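Local coordinates for outer membrane protein Omp121 (Bacteroides thetaiotaomicron, PDB 5FQ8) that probably carries nutrients, perhaps peptides, across the outer membrane as a TonB-dependent beta-barrel receptor with bound calcium and magnesium, at residues R771-R776 with V869-N874; A843-Y848 with N946-P951; M200-N203 with L209-G212; S678-P683 with G740-Y745. All blocks are in the same frame, centred on the assembly; numbering follows the deposited sequence.

Contact 1: R771-R776 with V869-N874; sequences RDPQGR and VTYVEN
The ring of Tyr-871 turns one face to Asp-772 and is met there by a methylene, not by a charge. Asp-772 CB stands 3.5 Å from the centroid of the Tyr-871 ring and only 7° off its normal, a CH-pi contact placed almost over the centre. Pro-773 adds an apolar touch, its CD lying 3.4 Å from Tyr-871 CE2, the two side chains coming from opposite directions. The carboxylate of Asp-772 is turned back into its own loop: with CG between the backbone N and the carbonyl carbon (chi1 68°), the CB hydrogens are left to the ring and the oxygens to Arg-776. That residue grips both of them, NE forming a salt bridge to Asp-772 OD2 at 2.8 Å and the backbone N a hydrogen bond to Asp-772 OD1 at 2.7 Å, the latter arriving 48° out of the carboxylate plane. The loop itself is a type I beta turn from Asp-772 to Gly-775, closed by Gly-775 N to Asp-772 O at 3.1 Å and, one residue further on, by Asp-772 N to Arg-776 O at 2.9 Å. It leads into strand 777-778, which pairs in parallel with strand 859-865; Tyr-871 belongs to the outer strand 868-873 of the same small sheet. Replacing Tyr-871 by an alanine removes the ring, and is likely to leave the Asp-772 methylene and Pro-773 CD without their aromatic partner, opening a gap between turn and strand. Lys-862, on the adjacent strand, also packs against Tyr-871, while Val-860 touches both Asp-772 and Arg-776.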
loop_
_atom_site.group_PDB
_atom_site.type_symbol
_atom_site.label_atom_id
_atom_site.label_comp_id
_atom_site.label_asym_id
_atom_site.label_seq_id
_atom_site.Cartn_x
_atom_site.Cartn_y
_atom_site.Cartn_z
ATOM N N ARG B 771 10.043 48.866 13.095
ATOM C CA ARG B 771 10.581 49.911 13.954
ATOM C C ARG B 771 10.567 51.236 13.209
ATOM O O ARG B 771 10.676 51.276 11.983
ATOM C CB ARG B 771 12.014 49.608 14.409
ATOM C CG ARG B 771 12.225 48.251 15.052
ATOM C CD ARG B 771 12.096 48.306 16.556
ATOM N NE ARG B 771 12.186 46.974 17.143
ATOM C CZ ARG B 771 12.370 46.725 18.434
ATOM N NH1 ARG B 771 12.494 47.711 19.305
ATOM N NH2 ARG B 771 12.439 45.479 18.850
ATOM N N ASP B 772 10.433 52.323 13.952
ATOM C CA ASP B 772 10.512 53.639 13.337
ATOM C C ASP B 772 11.979 53.981 13.118
ATOM O O ASP B 772 12.858 53.278 13.602
ATOM C CB ASP B 772 9.764 54.659 14.194
ATOM C CG ASP B 772 10.426 54.937 15.518
ATOM O OD1 ASP B 772 11.545 54.466 15.771
ATOM O OD2 ASP B 772 9.812 55.665 16.318
ATOM N N PRO B 773 12.300 55.040 12.370
ATOM C CA PRO B 773 13.715 55.292 12.059
ATOM C C PRO B 773 14.551 55.518 13.284
ATOM O O PRO B 773 15.776 55.611 13.171
ATOM C CB PRO B 773 13.671 56.545 11.183
ATOM C CG PRO B 773 12.316 56.557 10.612
ATOM C CD PRO B 773 11.429 56.004 11.685
ATOM N N GLN B 774 13.928 55.570 14.452
ATOM C CA GLN B 774 14.562 55.993 15.684
ATOM C C GLN B 774 14.565 54.877 16.719
ATOM O O GLN B 774 14.901 55.117 17.881
ATOM C CB GLN B 774 13.834 57.242 16.190
ATOM C CG GLN B 774 14.511 58.059 17.252
ATOM C CD GLN B 774 13.577 58.276 18.405
ATOM O OE1 GLN B 774 12.727 57.431 18.679
ATOM N NE2 GLN B 774 13.699 59.415 19.073
ATOM N N GLY B 775 14.195 53.665 16.330
ATOM C CA GLY B 775 14.358 52.493 17.154
ATOM C C GLY B 775 13.092 51.970 17.781
ATOM O O GLY B 775 13.083 50.832 18.255
ATOM N N ARG B 776 12.025 52.750 17.804
ATOM C CA ARG B 776 10.860 52.362 18.579
ATOM C C ARG B 776 9.994 51.362 17.819
ATOM O O ARG B 776 9.975 51.319 16.587
ATOM C CB ARG B 776 10.072 53.609 18.970
ATOM C CG ARG B 776 10.868 54.559 19.882
ATOM C CD ARG B 776 10.209 55.937 20.047
ATOM N NE ARG B 776 10.323 56.738 18.835
ATOM C CZ ARG B 776 9.646 57.862 18.609
ATOM N NH1 ARG B 776 8.800 58.321 19.517
ATOM N NH2 ARG B 776 9.816 58.524 17.470
ATOM N N VAL B 869 4.354 59.364 6.062
ATOM C CA VAL B 869 4.634 58.477 7.186
ATOM C C VAL B 869 4.944 59.327 8.404
ATOM O O VAL B 869 5.828 60.190 8.357
ATOM C CB VAL B 869 5.798 57.516 6.890
ATOM C CG1 VAL B 869 5.956 56.529 8.033
ATOM C CG2 VAL B 869 5.573 56.776 5.586
ATOM N N THR B 870 4.229 59.068 9.492
ATOM C CA THR B 870 4.353 59.823 10.726
ATOM C C THR B 870 4.254 58.858 11.886
ATOM O O THR B 870 3.496 57.892 11.818
ATOM C CB THR B 870 3.255 60.866 10.853
ATOM O OG1 THR B 870 3.175 61.618 9.639
ATOM C CG2 THR B 870 3.543 61.794 12.012
ATOM N N TYR B 871 4.999 59.123 12.949
ATOM C CA TYR B 871 5.012 58.249 14.105
ATOM C C TYR B 871 4.552 59.009 15.335
ATOM O O TYR B 871 4.837 60.198 15.479
ATOM C CB TYR B 871 6.389 57.668 14.302
ATOM C CG TYR B 871 6.830 56.799 13.158
ATOM C CD1 TYR B 871 6.408 55.477 13.061
ATOM C CD2 TYR B 871 7.677 57.289 12.181
ATOM C CE1 TYR B 871 6.815 54.679 12.023
ATOM C CE2 TYR B 871 8.087 56.491 11.139
ATOM C CZ TYR B 871 7.654 55.192 11.064
ATOM O OH TYR B 871 8.074 54.422 10.011
ATOM N N VAL B 872 3.830 58.319 16.211
ATOM C CA VAL B 872 3.183 58.922 17.371
ATOM C C VAL B 872 3.279 57.954 18.539
ATOM O O VAL B 872 3.112 56.747 18.355
ATOM C CB VAL B 872 1.709 59.254 17.072
ATOM C CG1 VAL B 872 1.001 59.691 18.331
ATOM C CG2 VAL B 872 1.622 60.320 16.023
ATOM N N GLU B 873 3.545 58.478 19.737
ATOM C CA GLU B 873 3.563 57.642 20.931
ATOM C C GLU B 873 2.295 56.814 21.010
ATOM O O GLU B 873 1.187 57.332 20.872
ATOM C CB GLU B 873 3.702 58.484 22.199
ATOM C CG GLU B 873 3.518 57.658 23.477
ATOM C CD GLU B 873 3.524 58.475 24.758
ATOM O OE1 GLU B 873 4.111 59.571 24.768
ATOM O OE2 GLU B 873 2.931 58.013 25.756
ATOM N N ASN B 874 2.465 55.522 21.225
ATOM C CA ASN B 874 1.336 54.619 21.239
ATOM C C ASN B 874 0.593 54.717 22.556
ATOM O O ASN B 874 1.186 54.604 23.625
ATOM C CB ASN B 874 1.794 53.190 21.013
ATOM C CG ASN B 874 0.721 52.208 21.348
ATOM O OD1 ASN B 874 -0.424 52.372 20.948
ATOM N ND2 ASN B 874 1.066 51.199 22.126
#

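Contact 2: A843-Y848 with N946-P951; sequences AIQTAY and NTFIDP
Phe-948 and the amide of Gln-845 form the close part of this contact. The two groups approach from opposite directions with their planes 30° apart, and Gln-845 NE2 comes within 3.2 Å of Phe-948 CZ. The same NE2 donates a weak but nearly straight hydrogen bond (169°) to Thr-947 OG1 at 3.3 Å. Thr-947 OG1 also lies above one face of the Phe-948 ring, toward its rim. A bend at chi2 (84°) turns the amide of Gln-845 into this place; a leucine here would probably lose the bond to Thr-947 and leave the hydroxyl without that donor. Packing is looser beside it, where Ala-843 CB stays 4.1 Å from Phe-948 CE1, and the end of Ile-844 leaves the contact and packs on an apolar residue of another protein chain. Asn-946 OD1 accepts from Phe-948 N (2.9 Å), an Asx turn, and from Ile-949 N (3.3 Å), which extends it to an Asx motif. Ala-843 O receives both the amide and the hydroxyl of Thr-846 at the start of the 3-10 turn 844-846. Glu-193 joins the two loops by backbone bonds to Ile-844 and Thr-947, and the side chain of Gln-845 lies about 11 Å from that of Glu-197, a calcium-site residue. Helix 832-839 packs against both loops through Tyr-838 and Lys-834, while strands 828-831 and 899-915 back the far end of 946-951.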
loop_
_atom_site.group_PDB
_atom_site.type_symbol
_atom_site.label_atom_id
_atom_site.label_comp_id
_atom_site.label_asym_id
_atom_site.label_seq_id
_atom_site.Cartn_x
_atom_site.Cartn_y
_atom_site.Cartn_z
ATOM N N ALA B 843 4.850 28.922 29.593
ATOM C CA ALA B 843 6.196 29.362 29.918
ATOM C C ALA B 843 6.151 30.513 30.914
ATOM O O ALA B 843 5.230 31.331 30.910
ATOM C CB ALA B 843 6.936 29.785 28.656
ATOM N N ILE B 844 7.163 30.564 31.774
ATOM C CA ILE B 844 7.198 31.558 32.837
ATOM C C ILE B 844 7.273 32.956 32.247
ATOM O O ILE B 844 6.718 33.909 32.800
ATOM C CB ILE B 844 8.375 31.260 33.794
ATOM C CG1 ILE B 844 8.353 32.203 34.983
ATOM C CG2 ILE B 844 9.701 31.322 33.081
ATOM C CD1 ILE B 844 7.158 32.024 35.858
ATOM N N GLN B 845 7.928 33.094 31.099
ATOM C CA GLN B 845 7.958 34.380 30.425
ATOM C C GLN B 845 6.568 34.953 30.199
ATOM O O GLN B 845 6.392 36.171 30.276
ATOM C CB GLN B 845 8.679 34.261 29.089
ATOM C CG GLN B 845 10.171 34.203 29.194
ATOM C CD GLN B 845 10.664 32.830 29.475
ATOM O OE1 GLN B 845 9.912 31.980 29.897
ATOM N NE2 GLN B 845 11.938 32.600 29.242
ATOM N N THR B 846 5.570 34.116 29.925
ATOM C CA THR B 846 4.272 34.679 29.590
ATOM C C THR B 846 3.569 35.270 30.797
ATOM O O THR B 846 2.516 35.893 30.633
ATOM C CB THR B 846 3.370 33.635 28.927
ATOM O OG1 THR B 846 2.932 32.679 29.892
ATOM C CG2 THR B 846 4.093 32.930 27.804
ATOM N N ALA B 847 4.118 35.099 31.989
ATOM C CA ALA B 847 3.559 35.741 33.165
ATOM C C ALA B 847 4.057 37.171 33.333
ATOM O O ALA B 847 3.954 37.721 34.418
ATOM C CB ALA B 847 3.881 34.905 34.401
ATOM N N TYR B 848 4.490 37.795 32.239
ATOM C CA TYR B 848 5.384 38.949 32.277
ATOM C C TYR B 848 4.847 40.115 33.101
ATOM O O TYR B 848 5.532 40.622 33.989
ATOM C CB TYR B 848 5.675 39.398 30.855
ATOM C CG TYR B 848 6.133 40.821 30.703
ATOM C CD1 TYR B 848 7.427 41.179 31.002
ATOM C CD2 TYR B 848 5.281 41.792 30.207
ATOM C CE1 TYR B 848 7.851 42.452 30.845
ATOM C CE2 TYR B 848 5.703 43.067 30.045
ATOM C CZ TYR B 848 6.992 43.394 30.368
ATOM O OH TYR B 848 7.430 44.684 30.218
ATOM N N ASN B 946 17.386 31.089 27.594
ATOM C CA ASN B 946 16.888 29.790 27.184
ATOM C C ASN B 946 16.555 29.035 28.454
ATOM O O ASN B 946 17.444 28.540 29.142
ATOM C CB ASN B 946 17.926 29.069 26.341
ATOM C CG ASN B 946 17.610 27.619 26.133
ATOM O OD1 ASN B 946 16.593 27.111 26.575
ATOM N ND2 ASN B 946 18.495 26.936 25.444
ATOM N N THR B 947 15.278 28.955 28.768
ATOM C CA THR B 947 14.819 28.136 29.870
ATOM C C THR B 947 13.978 26.987 29.365
ATOM O O THR B 947 13.077 26.524 30.063
ATOM C CB THR B 947 14.011 28.959 30.857
ATOM O OG1 THR B 947 12.926 29.557 30.157
ATOM C CG2 THR B 947 14.854 30.037 31.473
ATOM N N PHE B 948 14.248 26.532 28.149
ATOM C CA PHE B 948 13.307 25.650 27.484
ATOM C C PHE B 948 13.884 24.294 27.127
ATOM O O PHE B 948 13.272 23.278 27.454
ATOM C CB PHE B 948 12.750 26.347 26.231
ATOM C CG PHE B 948 12.322 27.748 26.478
ATOM C CD1 PHE B 948 11.285 28.023 27.339
ATOM C CD2 PHE B 948 12.975 28.788 25.876
ATOM C CE1 PHE B 948 10.910 29.302 27.583
ATOM C CE2 PHE B 948 12.607 30.062 26.121
ATOM C CZ PHE B 948 11.566 30.326 26.970
ATOM N N ILE B 949 15.030 24.235 26.460
ATOM C CA ILE B 949 15.506 22.983 25.898
ATOM C C ILE B 949 16.969 22.723 26.219
ATOM O O ILE B 949 17.754 23.643 26.455
ATOM C CB ILE B 949 15.347 22.958 24.374
ATOM C CG1 ILE B 949 16.149 24.095 23.765
ATOM C CG2 ILE B 949 13.922 23.063 23.994
ATOM C CD1 ILE B 949 16.392 23.925 22.300
ATOM N N ASP B 950 17.329 21.451 26.201
ATOM C CA ASP B 950 18.719 21.068 26.045
ATOM C C ASP B 950 18.990 21.217 24.564
ATOM O O ASP B 950 18.445 20.460 23.763
ATOM C CB ASP B 950 18.968 19.644 26.545
ATOM C CG ASP B 950 20.287 19.060 26.062
ATOM O OD1 ASP B 950 21.085 19.740 25.405
ATOM O OD2 ASP B 950 20.531 17.883 26.352
ATOM N N PRO B 951 19.804 22.164 24.166
ATOM C CA PRO B 951 20.035 22.411 22.742
ATOM C C PRO B 951 20.512 21.228 21.917
ATOM O O PRO B 951 20.663 21.380 20.704
ATOM C CB PRO B 951 21.111 23.490 22.770
ATOM C CG PRO B 951 20.850 24.221 23.986
ATOM C CD PRO B 951 20.365 23.237 24.987
#

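Contact 3: M200-N203 with L209-G212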
loop_
_atom_site.group_PDB
_atom_site.type_symbol
_atom_site.label_atom_id
_atom_site.label_comp_id
_atom_site.label_asym_id
_atom_site.label_seq_id
_atom_site.Cartn_x
_atom_site.Cartn_y
_atom_site.Cartn_z
ATOM N N MET B 200 -6.105 27.006 33.779
ATOM C CA MET B 200 -6.811 26.732 32.539
ATOM C C MET B 200 -7.712 27.884 32.149
ATOM O O MET B 200 -8.552 28.320 32.931
ATOM C CB MET B 200 -7.645 25.465 32.698
ATOM C CG MET B 200 -8.577 25.144 31.546
ATOM S SD MET B 200 -9.444 23.634 31.866
ATOM C CE MET B 200 -9.954 23.910 33.538
ATOM N N GLY B 201 -7.547 28.355 30.929
ATOM C CA GLY B 201 -8.463 29.330 30.386
ATOM C C GLY B 201 -7.886 29.975 29.148
ATOM O O GLY B 201 -6.771 29.687 28.730
ATOM N N TRP B 202 -8.688 30.856 28.569
ATOM C CA TRP B 202 -8.252 31.654 27.445
ATOM C C TRP B 202 -8.698 33.090 27.687
ATOM O O TRP B 202 -9.546 33.356 28.535
ATOM C CB TRP B 202 -8.807 31.095 26.140
ATOM C CG TRP B 202 -7.922 31.293 24.985
ATOM C CD1 TRP B 202 -8.041 32.231 24.030
ATOM C CD2 TRP B 202 -6.761 30.536 24.661
ATOM N NE1 TRP B 202 -7.037 32.109 23.116
ATOM C CE2 TRP B 202 -6.231 31.073 23.484
ATOM C CE3 TRP B 202 -6.116 29.456 25.253
ATOM C CZ2 TRP B 202 -5.092 30.570 22.883
ATOM C CZ3 TRP B 202 -4.989 28.958 24.651
ATOM C CH2 TRP B 202 -4.486 29.517 23.481
ATOM N N ASN B 203 -8.092 34.023 26.966
ATOM C CA ASN B 203 -8.407 35.444 27.102
ATOM C C ASN B 203 -8.387 35.902 28.551
ATOM O O ASN B 203 -9.079 36.844 28.905
ATOM C CB ASN B 203 -9.774 35.798 26.504
ATOM C CG ASN B 203 -10.029 35.127 25.189
ATOM O OD1 ASN B 203 -10.934 34.310 25.070
ATOM N ND2 ASN B 203 -9.253 35.480 24.182
ATOM N N LEU B 209 -12.184 23.620 29.505
ATOM C CA LEU B 209 -11.802 22.722 28.424
ATOM C C LEU B 209 -10.544 23.133 27.670
ATOM O O LEU B 209 -10.303 22.579 26.596
ATOM C CB LEU B 209 -12.969 22.612 27.423
ATOM C CG LEU B 209 -13.926 21.417 27.364
ATOM C CD1 LEU B 209 -14.864 21.349 28.539
ATOM C CD2 LEU B 209 -14.715 21.513 26.088
ATOM N N GLU B 210 -9.730 24.054 28.160
ATOM C CA GLU B 210 -8.654 24.568 27.326
ATOM C C GLU B 210 -7.440 23.662 27.347
ATOM O O GLU B 210 -7.218 22.887 28.275
ATOM C CB GLU B 210 -8.192 25.946 27.777
ATOM C CG GLU B 210 -9.226 27.008 27.706
ATOM C CD GLU B 210 -9.655 27.335 26.315
ATOM O OE1 GLU B 210 -8.800 27.422 25.419
ATOM O OE2 GLU B 210 -10.864 27.496 26.123
ATOM N N ASN B 211 -6.610 23.817 26.326
ATOM C CA ASN B 211 -5.312 23.173 26.288
ATOM C C ASN B 211 -4.202 24.108 26.716
ATOM O O ASN B 211 -3.089 24.007 26.206
ATOM C CB ASN B 211 -5.045 22.667 24.885
ATOM C CG ASN B 211 -5.087 23.767 23.900
ATOM O OD1 ASN B 211 -5.857 24.699 24.058
ATOM N ND2 ASN B 211 -4.238 23.709 22.901
ATOM N N GLY B 212 -4.484 25.030 27.626
ATOM C CA GLY B 212 -3.560 26.108 27.895
ATOM C C GLY B 212 -3.913 26.772 29.202
ATOM O O GLY B 212 -4.851 26.376 29.893
#
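The indole of Trp-202 and the carboxylate of Glu-210 meet with their planes 39° apart, the two side chains crossing at about a right angle. Glu-210 OE1 comes obliquely to the ring, 3.4 Å from Trp-202 CE3, while Asn-203 OD1, from its own segment, lies in plane at the indole edge. Other aromatic residues gather round the same indole: Trp-214 meets it edge-to-face, and the rings of Tyr-884 and Phe-839 meet it at intermediate inclinations. In Glu-210 the first torsion (chi1 -62°), with CG beside the backbone N, sets that carbon against the backbone of Gly-201, 3.6 Å from Gly-201 C, and a bend at chi2 then carries the carboxylate to Trp-202. The fold here is a tight antiparallel hairpin of strands 201-202 and 205-206, after which the chain comes back across the first strand, the touching parts of 200-203 and 209-212 being nearly perpendicular (83°). Methionine and glycine make the other half of the contact. Met-200 reaches across the returning chain; its CG lies 3.9 Å from Glu-210 CB and its SD lies 3.6 Å from Leu-209 N. Met-200 CA points its hydrogen at Gly-212 O, 3.3 Å away, a CA-H...O contact. A beta carbon on Gly-212 would come up against the Trp-202 ring. The backbone of a bound peptide packs against Trp-202, Glu-210 and Asn-211, consistent with this corner forming part of the surface that holds the peptide, and a polar residue of another protein chain bonds to Asn-203 OD1.

Contact 4: S678-P683 with G740-Y745; sequences SLAMDP and GITTIY
Thr-742 is the residue through which this contact is made, meeting Ala-680 with OG1 and Leu-679 mainly with CB and CG2. Along 740-745, Gly-740 comes first and binds Thr-757 through its carbonyl oxygen. Ile-741 points its beta carbon away from the partner segment and packs on Tyr-754. Thr-742 then turns toward it, its CA 5.4 Å from that of Ala-680. Its hydroxyl, swung to the far side from the backbone N (chi1 -173°), accepts a weak hydrogen bond from Ala-680 N, with OG1 at 3.4 Å and an N-H...O angle of 154°. The same OG1 lies 3.5 Å from Ala-680 CB, so the methyl group of Ala-680 sits against the oxygen. Leu-679 crosses the threonine at about a right angle: Leu-679 CD1 is 3.7 Å from Thr-742 CB and 3.9 Å from Thr-742 CG2. Thr-743 follows, leaning on Tyr-754 and on the backbone of a bound peptide. Ile-744 and Tyr-745 both face Met-753, a classic beta bulge at which the chain turns a corner, and the Tyr-745 ring stands edge-to-face with Tyr-964. In the fold, Leu-679 and Ala-680 are the end of the long strand 661-680, where Leu-679 is bonded by backbone to Gln-690 of strand 689-693 and also rests on Pro-735 of a loop. Thr-742 is on the outer strand of the small antiparallel sheet 741-746, 752-756, 763-766 and 793-794, so that a hydroxyl and a leucine join that sheet to the end of a barrel strand.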
loop_
_atom_site.group_PDB
_atom_site.type_symbol
_atom_site.label_atom_id
_atom_site.label_comp_id
_atom_site.label_asym_id
_atom_site.label_seq_id
_atom_site.Cartn_x
_atom_site.Cartn_y
_atom_site.Cartn_z
ATOM N N SER B 678 21.229 20.772 -5.927
ATOM C CA SER B 678 19.969 21.160 -6.562
ATOM C C SER B 678 19.619 22.554 -6.082
ATOM O O SER B 678 18.916 22.738 -5.091
ATOM C CB SER B 678 18.875 20.157 -6.241
ATOM O OG SER B 678 19.007 18.996 -7.045
ATOM N N LEU B 679 20.095 23.546 -6.825
ATOM C CA LEU B 679 20.004 24.943 -6.422
ATOM C C LEU B 679 18.631 25.527 -6.712
ATOM O O LEU B 679 18.070 25.309 -7.783
ATOM C CB LEU B 679 21.062 25.747 -7.163
ATOM C CG LEU B 679 21.336 27.142 -6.653
ATOM C CD1 LEU B 679 21.692 27.044 -5.199
ATOM C CD2 LEU B 679 22.465 27.719 -7.452
ATOM N N ALA B 680 18.110 26.314 -5.773
ATOM C CA ALA B 680 16.765 26.862 -5.923
ATOM C C ALA B 680 16.667 27.792 -7.124
ATOM O O ALA B 680 17.621 28.479 -7.481
ATOM C CB ALA B 680 16.342 27.606 -4.662
ATOM N N MET B 681 15.492 27.799 -7.749
ATOM C CA MET B 681 15.255 28.522 -8.990
ATOM C C MET B 681 13.806 28.972 -9.034
ATOM O O MET B 681 12.934 28.369 -8.401
ATOM C CB MET B 681 15.565 27.652 -10.195
ATOM C CG MET B 681 15.778 28.368 -11.478
ATOM S SD MET B 681 16.415 27.177 -12.599
ATOM C CE MET B 681 16.749 28.129 -14.010
ATOM N N ASP B 682 13.562 30.036 -9.791
ATOM C CA ASP B 682 12.228 30.608 -9.914
ATOM C C ASP B 682 11.295 29.627 -10.608
ATOM O O ASP B 682 11.543 29.255 -11.764
ATOM C CB ASP B 682 12.298 31.932 -10.677
ATOM C CG ASP B 682 10.931 32.544 -10.957
ATOM O OD1 ASP B 682 9.922 32.161 -10.331
ATOM O OD2 ASP B 682 10.879 33.440 -11.820
ATOM N N PRO B 683 10.242 29.194 -9.963
ATOM C CA PRO B 683 9.308 28.280 -10.610
ATOM C C PRO B 683 8.806 28.787 -11.952
ATOM O O PRO B 683 8.389 27.999 -12.804
ATOM C CB PRO B 683 8.180 28.183 -9.586
ATOM C CG PRO B 683 8.844 28.418 -8.303
ATOM C CD PRO B 683 9.904 29.418 -8.552
ATOM N N GLY B 740 21.324 34.735 -4.864
ATOM C CA GLY B 740 22.435 34.329 -4.033
ATOM C C GLY B 740 21.993 33.611 -2.783
ATOM O O GLY B 740 22.670 33.678 -1.758
ATOM N N ILE B 741 20.871 32.906 -2.860
ATOM C CA ILE B 741 20.192 32.394 -1.682
ATOM C C ILE B 741 19.543 31.079 -2.064
ATOM O O ILE B 741 19.200 30.868 -3.223
ATOM C CB ILE B 741 19.172 33.434 -1.169
ATOM C CG1 ILE B 741 18.409 32.936 0.041
ATOM C CG2 ILE B 741 18.196 33.762 -2.240
ATOM C CD1 ILE B 741 17.463 33.961 0.591
ATOM N N THR B 742 19.423 30.171 -1.099
ATOM C CA THR B 742 18.805 28.876 -1.351
ATOM C C THR B 742 18.432 28.229 -0.032
ATOM O O THR B 742 19.210 28.235 0.903
ATOM C CB THR B 742 19.721 27.960 -2.162
ATOM O OG1 THR B 742 19.013 26.774 -2.508
ATOM C CG2 THR B 742 20.948 27.582 -1.397
ATOM N N THR B 743 17.235 27.684 0.038
ATOM C CA THR B 743 16.726 27.135 1.281
ATOM C C THR B 743 17.397 25.810 1.616
ATOM O O THR B 743 17.589 24.964 0.744
ATOM C CB THR B 743 15.225 26.919 1.179
ATOM O OG1 THR B 743 14.597 28.102 0.690
ATOM C CG2 THR B 743 14.660 26.591 2.515
ATOM N N ILE B 744 17.750 25.638 2.887
ATOM C CA ILE B 744 18.218 24.364 3.411
ATOM C C ILE B 744 17.119 23.634 4.170
ATOM O O ILE B 744 16.975 22.419 4.046
ATOM C CB ILE B 744 19.459 24.578 4.297
ATOM C CG1 ILE B 744 20.649 24.972 3.450
ATOM C CG2 ILE B 744 19.801 23.337 5.053
ATOM C CD1 ILE B 744 21.826 25.359 4.277
ATOM N N TYR B 745 16.346 24.368 4.952
ATOM C CA TYR B 745 15.126 23.870 5.556
ATOM C C TYR B 745 14.384 25.075 6.094
ATOM O O TYR B 745 15.009 26.077 6.433
ATOM C CB TYR B 745 15.395 22.848 6.663
ATOM C CG TYR B 745 14.146 22.156 7.059
ATOM C CD1 TYR B 745 13.714 21.034 6.371
ATOM C CD2 TYR B 745 13.357 22.648 8.080
ATOM C CE1 TYR B 745 12.556 20.416 6.700
ATOM C CE2 TYR B 745 12.192 22.027 8.416
ATOM C CZ TYR B 745 11.802 20.910 7.714
ATOM O OH TYR B 745 10.646 20.282 8.032
#

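In the fold
Contacts 3 and 4 are buried, whereas contacts 1 and 2 keep part of their residues at the surface. Contact 1 is the outlying one, with its centre about 44 Å from that of the chain, and it relies on an aromatic face under a turn held by its own charges. Contacts 2 and 3 lie nearer each other, their centres about 19 Å apart, and share the neighbourhood of helix 832-839; one combines a weak amide bond with a phenyl ring, the other an indole with a carboxylate. Contact 4 holds a strand end to a small sheet through a threonine. Contacts 1 and 2 alternate along the sequence, while the other pairs follow in series.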